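Local coordinates for protein Pex (Synechococcus elongatus PCC 7942, PDB 2E1N) that modifies the cyanobacterial circadian clock as a period extender and probably binds DNA through a PadR-type winged helix-turn-helix domain, at residues B[38-43]-B[112-117]; B[70-75]-B[99-104]. All coordinates share one frame; numbering follows the deposited sequence.

Contact 1: B[38-43]-B[112-117]; sequences YVLAVL and RDLAQL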
ATOM      1  N   TYR B  38     -10.145   3.129 -11.421  1.00 30.31           N
ATOM      2  CA  TYR B  38      -9.822   1.918 -12.210  1.00 30.37           C
ATOM      3  C   TYR B  38     -11.001   1.503 -13.119  1.00 31.42           C
ATOM      4  O   TYR B  38     -10.857   1.267 -14.314  1.00 31.35           O
ATOM      5  CB  TYR B  38      -9.433   0.750 -11.274  1.00 30.19           C
ATOM      6  CG  TYR B  38      -9.527  -0.601 -11.982  1.00 30.78           C
ATOM      7  CD1 TYR B  38      -8.668  -0.923 -13.038  1.00 31.38           C
ATOM      8  CD2 TYR B  38     -10.478  -1.527 -11.609  1.00 29.35           C
ATOM      9  CE1 TYR B  38      -8.802  -2.150 -13.720  1.00 28.38           C
ATOM     10  CE2 TYR B  38     -10.593  -2.752 -12.275  1.00 28.27           C
ATOM     11  CZ  TYR B  38      -9.764  -3.021 -13.352  1.00 29.31           C
ATOM     12  OH  TYR B  38      -9.845  -4.193 -14.055  1.00 31.58           O
ATOM     13  N   VAL B  39     -12.186   1.404 -12.545  1.00 30.24           N
ATOM     14  CA  VAL B  39     -13.338   1.007 -13.342  1.00 30.28           C
ATOM     15  C   VAL B  39     -13.528   1.963 -14.493  1.00 31.25           C
ATOM     16  O   VAL B  39     -13.702   1.543 -15.639  1.00 31.75           O
ATOM     17  CB  VAL B  39     -14.587   0.914 -12.462  1.00 30.98           C
ATOM     18  CG1 VAL B  39     -15.851   0.749 -13.291  1.00 29.85           C
ATOM     19  CG2 VAL B  39     -14.416  -0.249 -11.432  1.00 30.27           C
ATOM     20  N   LEU B  40     -13.441   3.256 -14.236  1.00 30.65           N
ATOM     21  CA  LEU B  40     -13.584   4.218 -15.314  1.00 29.43           C
ATOM     22  C   LEU B  40     -12.502   4.137 -16.384  1.00 30.99           C
ATOM     23  O   LEU B  40     -12.804   4.269 -17.577  1.00 31.97           O
ATOM     24  CB  LEU B  40     -13.733   5.631 -14.749  1.00 30.27           C
ATOM     25  CG  LEU B  40     -15.084   5.906 -14.039  1.00 27.47           C
ATOM     26  CD1 LEU B  40     -15.085   7.344 -13.496  1.00 29.77           C
ATOM     27  CD2 LEU B  40     -16.360   5.628 -14.926  1.00 33.20           C
ATOM     28  N   ALA B  41     -11.265   3.856 -15.965  1.00 31.26           N
ATOM     29  CA  ALA B  41     -10.150   3.613 -16.908  1.00 31.08           C
ATOM     30  C   ALA B  41     -10.488   2.459 -17.876  1.00 31.29           C
ATOM     31  O   ALA B  41     -10.204   2.572 -19.079  1.00 31.51           O
ATOM     32  CB  ALA B  41      -8.850   3.347 -16.147  1.00 32.18           C
ATOM     33  N   VAL B  42     -11.101   1.392 -17.369  1.00 31.09           N
ATOM     34  CA  VAL B  42     -11.539   0.267 -18.199  1.00 31.62           C
ATOM     35  C   VAL B  42     -12.658   0.658 -19.152  1.00 31.05           C
ATOM     36  O   VAL B  42     -12.572   0.414 -20.358  1.00 31.82           O
ATOM     37  CB  VAL B  42     -11.950  -0.955 -17.341  1.00 31.27           C
ATOM     38  CG1 VAL B  42     -12.486  -2.100 -18.226  1.00 33.49           C
ATOM     39  CG2 VAL B  42     -10.764  -1.423 -16.495  1.00 31.50           C
ATOM     40  N   LEU B  43     -13.703   1.287 -18.606  1.00 31.76           N
ATOM     41  CA  LEU B  43     -14.911   1.593 -19.353  1.00 32.53           C
ATOM     42  C   LEU B  43     -14.698   2.649 -20.443  1.00 34.33           C
ATOM     43  O   LEU B  43     -15.492   2.746 -21.379  1.00 34.28           O
ATOM     44  CB  LEU B  43     -16.016   1.999 -18.367  1.00 32.25           C
ATOM     45  CG  LEU B  43     -16.490   0.910 -17.409  1.00 32.07           C
ATOM     46  CD1 LEU B  43     -17.683   1.427 -16.576  1.00 29.03           C
ATOM     47  CD2 LEU B  43     -16.903  -0.406 -18.142  1.00 31.50           C
ATOM     48  N   ARG B 112     -12.722  11.044 -17.758  1.00 39.62           N
ATOM     49  CA  ARG B 112     -11.340  11.277 -18.196  1.00 39.78           C
ATOM     50  C   ARG B 112     -10.435  11.627 -17.024  1.00 38.85           C
ATOM     51  O   ARG B 112      -9.381  11.023 -16.811  1.00 38.36           O
ATOM     52  CB  ARG B 112     -11.290  12.418 -19.211  1.00 39.96           C
ATOM     53  CG  ARG B 112      -9.896  12.796 -19.701  1.00 44.38           C
ATOM     54  CD  ARG B 112      -9.089  11.624 -20.258  1.00 49.78           C
ATOM     55  NE  ARG B 112      -8.325  11.985 -21.468  1.00 54.38           N
ATOM     56  CZ  ARG B 112      -7.682  11.119 -22.265  1.00 56.13           C
ATOM     57  NH1 ARG B 112      -7.707   9.811 -22.024  1.00 57.53           N
ATOM     58  NH2 ARG B 112      -7.018  11.568 -23.328  1.00 56.09           N
ATOM     59  N   ASP B 113     -10.867  12.644 -16.297  1.00 38.66           N
ATOM     60  CA  ASP B 113     -10.195  13.146 -15.107  1.00 39.91           C
ATOM     61  C   ASP B 113      -9.913  12.026 -14.091  1.00 38.27           C
ATOM     62  O   ASP B 113      -8.788  11.870 -13.584  1.00 38.13           O
ATOM     63  CB  ASP B 113     -11.124  14.223 -14.512  1.00 41.50           C
ATOM     64  CG  ASP B 113     -10.607  14.814 -13.244  1.00 46.40           C
ATOM     65  OD1 ASP B 113     -11.456  15.288 -12.456  1.00 54.44           O
ATOM     66  OD2 ASP B 113      -9.378  14.835 -13.020  1.00 54.53           O
ATOM     67  N   LEU B 114     -10.935  11.224 -13.811  1.00 37.31           N
ATOM     68  CA  LEU B 114     -10.804  10.185 -12.787  1.00 36.62           C
ATOM     69  C   LEU B 114      -9.926   9.049 -13.299  1.00 36.38           C
ATOM     70  O   LEU B 114      -9.098   8.529 -12.582  1.00 36.50           O
ATOM     71  CB  LEU B 114     -12.189   9.668 -12.380  1.00 36.53           C
ATOM     72  CG  LEU B 114     -13.083  10.731 -11.712  1.00 37.12           C
ATOM     73  CD1 LEU B 114     -14.518  10.280 -11.589  1.00 36.04           C
ATOM     74  CD2 LEU B 114     -12.534  11.135 -10.359  1.00 40.49           C
ATOM     75  N   ALA B 115     -10.075   8.680 -14.566  1.00 36.47           N
ATOM     76  CA  ALA B 115      -9.200   7.666 -15.166  1.00 37.13           C
ATOM     77  C   ALA B 115      -7.726   8.061 -15.121  1.00 38.26           C
ATOM     78  O   ALA B 115      -6.860   7.234 -14.841  1.00 39.75           O
ATOM     79  CB  ALA B 115      -9.640   7.384 -16.606  1.00 37.21           C
ATOM     80  N   GLN B 116      -7.449   9.329 -15.390  1.00 38.62           N
ATOM     81  CA  GLN B 116      -6.097   9.880 -15.256  1.00 40.03           C
ATOM     82  C   GLN B 116      -5.522   9.686 -13.860  1.00 39.79           C
ATOM     83  O   GLN B 116      -4.332   9.410 -13.710  1.00 40.18           O
ATOM     84  CB  GLN B 116      -6.109  11.368 -15.593  1.00 40.39           C
ATOM     85  CG  GLN B 116      -6.368  11.686 -17.059  1.00 44.10           C
ATOM     86  CD  GLN B 116      -5.931  13.079 -17.429  1.00 47.13           C
ATOM     87  OE1 GLN B 116      -4.782  13.461 -17.178  1.00 55.70           O
ATOM     88  NE2 GLN B 116      -6.827  13.851 -18.015  1.00 49.77           N
ATOM     89  N   LEU B 117      -6.355   9.828 -12.829  1.00 39.57           N
ATOM     90  CA  LEU B 117      -5.901   9.676 -11.457  1.00 39.43           C
ATOM     91  C   LEU B 117      -5.416   8.227 -11.185  1.00 40.01           C
ATOM     92  O   LEU B 117      -4.471   8.011 -10.421  1.00 39.98           O
ATOM     93  CB  LEU B 117      -6.992  10.062 -10.468  1.00 39.88           C
ATOM     94  CG  LEU B 117      -7.465  11.522 -10.416  1.00 39.83           C
ATOM     95  CD1 LEU B 117      -8.644  11.617  -9.460  1.00 40.58           C
ATOM     96  CD2 LEU B 117      -6.354  12.449  -9.992  1.00 44.88           C
TER
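Leu40 reaches across from helix 32-43 to meet Leu114 on helix 110-123. The two side chains cross obliquely. Of the Leu40 side chain, CD1 makes the approach: it lies 3.5 Å from CD1 of Leu114 and 3.9 Å from CB of the same residue. In Leu40, CG stands beside the backbone N and CD1 continues the chain away from CA (chi2 179°). This extended shape carries the methyl over to the facing helix.

Ala41 and Ala115 meet differently. Their CA atoms are the nearest pair across the segments, at 4.5 Å. CB of Ala115 rests on the backbone of the other helix, 3.8 Å from CA of Ala41. The two CB methyls are 4.1 Å apart, so they lie next to each other with no longer side chain between them. The axes of the two short segments approach to 7.7 Å and cross at -115°.

Outside the contact, Tyr38 hydrogen-bonds through its OH to the backbone O of Leu53, and its ring meets Trp118. Leu114 is also packed by Tyr19 of the second subunit, so the C-terminal helix joins the winged-helix core to the dimer interface. All four touching residues are buried. No hydrogen bond or salt bridge links the segments, so their fit rests on the shapes of two leucines and on two alanines small enough to let the backbones come close.

Contact 2: B[70-75]-B[99-104]; sequences VLYTAL and RMYQLA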
ATOM      1  N   VAL B  70     -16.137  -3.778  -2.593  1.00 32.32           N
ATOM      2  CA  VAL B  70     -15.624  -2.465  -3.047  1.00 32.43           C
ATOM      3  C   VAL B  70     -16.060  -2.185  -4.483  1.00 31.88           C
ATOM      4  O   VAL B  70     -16.448  -1.051  -4.824  1.00 33.16           O
ATOM      5  CB  VAL B  70     -14.127  -2.376  -2.894  1.00 32.32           C
ATOM      6  CG1 VAL B  70     -13.597  -1.125  -3.636  1.00 31.94           C
ATOM      7  CG2 VAL B  70     -13.751  -2.418  -1.408  1.00 33.50           C
ATOM      8  N   LEU B  71     -16.069  -3.215  -5.319  1.00 31.49           N
ATOM      9  CA  LEU B  71     -16.577  -3.056  -6.696  1.00 33.20           C
ATOM     10  C   LEU B  71     -18.022  -2.558  -6.708  1.00 33.05           C
ATOM     11  O   LEU B  71     -18.369  -1.640  -7.432  1.00 31.29           O
ATOM     12  CB  LEU B  71     -16.476  -4.357  -7.478  1.00 33.35           C
ATOM     13  CG  LEU B  71     -17.107  -4.338  -8.874  1.00 34.35           C
ATOM     14  CD1 LEU B  71     -16.476  -3.279  -9.750  1.00 39.86           C
ATOM     15  CD2 LEU B  71     -17.076  -5.770  -9.470  1.00 38.24           C
ATOM     16  N   TYR B  72     -18.866  -3.135  -5.873  1.00 32.87           N
ATOM     17  CA  TYR B  72     -20.264  -2.753  -5.930  1.00 35.09           C
ATOM     18  C   TYR B  72     -20.492  -1.382  -5.329  1.00 34.55           C
ATOM     19  O   TYR B  72     -21.340  -0.630  -5.809  1.00 35.04           O
ATOM     20  CB  TYR B  72     -21.120  -3.864  -5.383  1.00 37.02           C
ATOM     21  CG  TYR B  72     -21.302  -4.915  -6.489  1.00 44.30           C
ATOM     22  CD1 TYR B  72     -20.633  -6.137  -6.449  1.00 49.80           C
ATOM     23  CD2 TYR B  72     -22.052  -4.621  -7.632  1.00 49.59           C
ATOM     24  CE1 TYR B  72     -20.775  -7.071  -7.477  1.00 51.62           C
ATOM     25  CE2 TYR B  72     -22.186  -5.531  -8.665  1.00 51.01           C
ATOM     26  CZ  TYR B  72     -21.547  -6.747  -8.589  1.00 52.86           C
ATOM     27  OH  TYR B  72     -21.699  -7.659  -9.611  1.00 52.76           O
ATOM     28  N   THR B  73     -19.681  -1.014  -4.339  1.00 34.33           N
ATOM     29  CA  THR B  73     -19.613   0.376  -3.838  1.00 34.10           C
ATOM     30  C   THR B  73     -19.289   1.375  -4.948  1.00 33.18           C
ATOM     31  O   THR B  73     -19.951   2.438  -5.134  1.00 30.69           O
ATOM     32  CB  THR B  73     -18.563   0.490  -2.739  1.00 35.01           C
ATOM     33  OG1 THR B  73     -18.983  -0.335  -1.625  1.00 38.26           O
ATOM     34  CG2 THR B  73     -18.393   1.954  -2.286  1.00 36.98           C
ATOM     35  N   ALA B  74     -18.272   1.037  -5.700  1.00 31.47           N
ATOM     36  CA  ALA B  74     -17.831   1.887  -6.817  1.00 31.50           C
ATOM     37  C   ALA B  74     -18.856   1.959  -7.913  1.00 31.49           C
ATOM     38  O   ALA B  74     -19.146   3.069  -8.455  1.00 31.20           O
ATOM     39  CB  ALA B  74     -16.536   1.355  -7.376  1.00 31.08           C
ATOM     40  N   LEU B  75     -19.420   0.820  -8.272  1.00 30.66           N
ATOM     41  CA  LEU B  75     -20.463   0.836  -9.335  1.00 31.00           C
ATOM     42  C   LEU B  75     -21.709   1.607  -8.931  1.00 31.53           C
ATOM     43  O   LEU B  75     -22.241   2.359  -9.728  1.00 33.29           O
ATOM     44  CB  LEU B  75     -20.864  -0.529  -9.788  1.00 30.84           C
ATOM     45  CG  LEU B  75     -19.775  -1.416 -10.403  1.00 30.65           C
ATOM     46  CD1 LEU B  75     -20.266  -2.889 -10.449  1.00 32.90           C
ATOM     47  CD2 LEU B  75     -19.390  -0.858 -11.727  1.00 33.98           C
ATOM     48  N   ARG B  99     -24.984  -8.522 -16.054  1.00 35.86           N
ATOM     49  CA  ARG B  99     -25.115  -7.072 -15.996  1.00 34.55           C
ATOM     50  C   ARG B  99     -23.821  -6.516 -16.556  1.00 34.93           C
ATOM     51  O   ARG B  99     -22.739  -6.724 -15.947  1.00 34.98           O
ATOM     52  CB  ARG B  99     -25.323  -6.607 -14.562  1.00 34.94           C
ATOM     53  CG  ARG B  99     -25.704  -5.151 -14.407  1.00 35.02           C
ATOM     54  CD  ARG B  99     -27.030  -4.909 -15.026  1.00 34.52           C
ATOM     55  NE  ARG B  99     -27.561  -3.570 -14.786  1.00 33.65           N
ATOM     56  CZ  ARG B  99     -28.607  -3.070 -15.427  1.00 38.72           C
ATOM     57  NH1 ARG B  99     -29.184  -3.735 -16.419  1.00 39.16           N
ATOM     58  NH2 ARG B  99     -29.024  -1.846 -15.139  1.00 40.33           N
ATOM     59  N   MET B 100     -23.938  -5.834 -17.689  1.00 33.22           N
ATOM     60  CA  MET B 100     -22.858  -5.075 -18.297  1.00 33.48           C
ATOM     61  C   MET B 100     -22.929  -3.594 -17.889  1.00 33.23           C
ATOM     62  O   MET B 100     -24.009  -3.060 -17.625  1.00 33.53           O
ATOM     63  CB  MET B 100     -22.960  -5.135 -19.819  1.00 34.30           C
ATOM     64  CG  MET B 100     -22.894  -6.528 -20.414  1.00 34.75           C
ATOM     65  SD  MET B 100     -21.313  -7.362 -20.181  1.00 35.71           S
ATOM     66  CE  MET B 100     -20.196  -6.290 -21.095  1.00 33.32           C
ATOM     67  N   TYR B 101     -21.779  -2.926 -17.951  1.00 32.15           N
ATOM     68  CA  TYR B 101     -21.660  -1.520 -17.590  1.00 32.32           C
ATOM     69  C   TYR B 101     -20.946  -0.766 -18.715  1.00 32.43           C
ATOM     70  O   TYR B 101     -20.053  -1.322 -19.416  1.00 32.15           O
ATOM     71  CB  TYR B 101     -20.911  -1.348 -16.264  1.00 32.46           C
ATOM     72  CG  TYR B 101     -21.610  -1.989 -15.130  1.00 35.48           C
ATOM     73  CD1 TYR B 101     -22.682  -1.354 -14.476  1.00 38.12           C
ATOM     74  CD2 TYR B 101     -21.241  -3.222 -14.714  1.00 37.48           C
ATOM     75  CE1 TYR B 101     -23.330  -1.974 -13.436  1.00 36.75           C
ATOM     76  CE2 TYR B 101     -21.889  -3.846 -13.672  1.00 38.08           C
ATOM     77  CZ  TYR B 101     -22.945  -3.223 -13.060  1.00 38.85           C
ATOM     78  OH  TYR B 101     -23.563  -3.867 -11.997  1.00 40.40           O
ATOM     79  N   GLN B 102     -21.394   0.466 -18.936  1.00 32.49           N
ATOM     80  CA  GLN B 102     -20.791   1.328 -19.949  1.00 33.42           C
ATOM     81  C   GLN B 102     -20.819   2.782 -19.500  1.00 33.06           C
ATOM     82  O   GLN B 102     -21.586   3.148 -18.619  1.00 31.91           O
ATOM     83  CB  GLN B 102     -21.502   1.143 -21.306  1.00 33.91           C
ATOM     84  CG  GLN B 102     -22.895   1.745 -21.334  1.00 38.42           C
ATOM     85  CD  GLN B 102     -23.744   1.346 -22.572  1.00 39.42           C
ATOM     86  OE1 GLN B 102     -23.247   1.265 -23.689  1.00 47.02           O
ATOM     87  NE2 GLN B 102     -25.007   1.163 -22.354  1.00 39.77           N
ATOM     88  N   LEU B 103     -19.974   3.616 -20.097  1.00 33.34           N
ATOM     89  CA  LEU B 103     -20.057   5.035 -19.804  1.00 32.82           C
ATOM     90  C   LEU B 103     -21.333   5.545 -20.425  1.00 33.11           C
ATOM     91  O   LEU B 103     -21.619   5.238 -21.590  1.00 34.40           O
ATOM     92  CB  LEU B 103     -18.865   5.803 -20.371  1.00 33.69           C
ATOM     93  CG  LEU B 103     -17.504   5.434 -19.859  1.00 35.11           C
ATOM     94  CD1 LEU B 103     -16.468   6.271 -20.600  1.00 36.14           C
ATOM     95  CD2 LEU B 103     -17.424   5.628 -18.359  1.00 34.51           C
ATOM     96  N   ALA B 104     -22.104   6.320 -19.662  1.00 32.60           N
ATOM     97  CA  ALA B 104     -23.283   7.005 -20.197  1.00 32.44           C
ATOM     98  C   ALA B 104     -22.883   8.228 -21.072  1.00 33.52           C
ATOM     99  O   ALA B 104     -21.793   8.774 -20.901  1.00 33.33           O
ATOM    100  CB  ALA B 104     -24.157   7.471 -19.070  1.00 32.92           C
TER
HETATM  101  O   HOH W   1     -23.049  -6.621 -11.462  1.00 51.79           O
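Leu75 lies over one face of the Tyr101 ring, in a CH-pi contact. Its CD2 is 4.1 Å from the ring centroid and 6° off the ring normal, so this methyl is almost exactly above the middle. The other methyl adds apolar packing toward the hydroxyl end of the ring. Leu75 CD1 is 3.7 Å from CE2 of Tyr101, and about as close to CZ and OH. The leucine and the ring cross at about a right angle. Tyr101 CG stands beside the backbone N (chi1 -62°), which directs the ring to the helix.

These residues join helix 68-80 to strand 98-103. As in PadR-like winged helices, helix 68-80 is probably the recognition helix, and strands 84-89 and 98-103 form the wing. Strand 84-89 also takes part, as Ile84 touches Leu75. The backbone of Tyr101 is hydrogen-bonded to Ser48 in the small sheet.

A water carries the polar part of the contact, hydrogen-bonded to Tyr72 OH at a short 2.5 Å and to Tyr101 OH at 2.9 Å. It sits at the edge of both rings, in the plane of each. With an alanine at Tyr101, a gap would probably open beside the Leu75 methyls, and the water is likely to hold Tyr72 OH less firmly. The tyrosines also touch directly, with Tyr101 OH at the edge of the Tyr72 ring, 4.0 Å from CE2 of Tyr72.

The centres of contact 1 and contact 2 are about 12 Å apart, and their residues touch. Both segments of contact 2 fall, in sequence, between the two segments of contact 1. Leu40 serves as a bridge: CD2 of Leu40 is 3.6 Å from CD2 of Leu103. Leu43 also packs on the strand, with its CD2 3.5 Å from O of Tyr101. Toward helix 68-80, Val39 CG2 meets Leu71 CD1 at 4.0 Å. Helix 32-43 thus packs against helix 110-123, the wing strand and helix 68-80. Contact 1 ties helix 32-43 to helix 110-123, which also meets the second subunit, and contact 2 sets the probable DNA-reading helix against the wing.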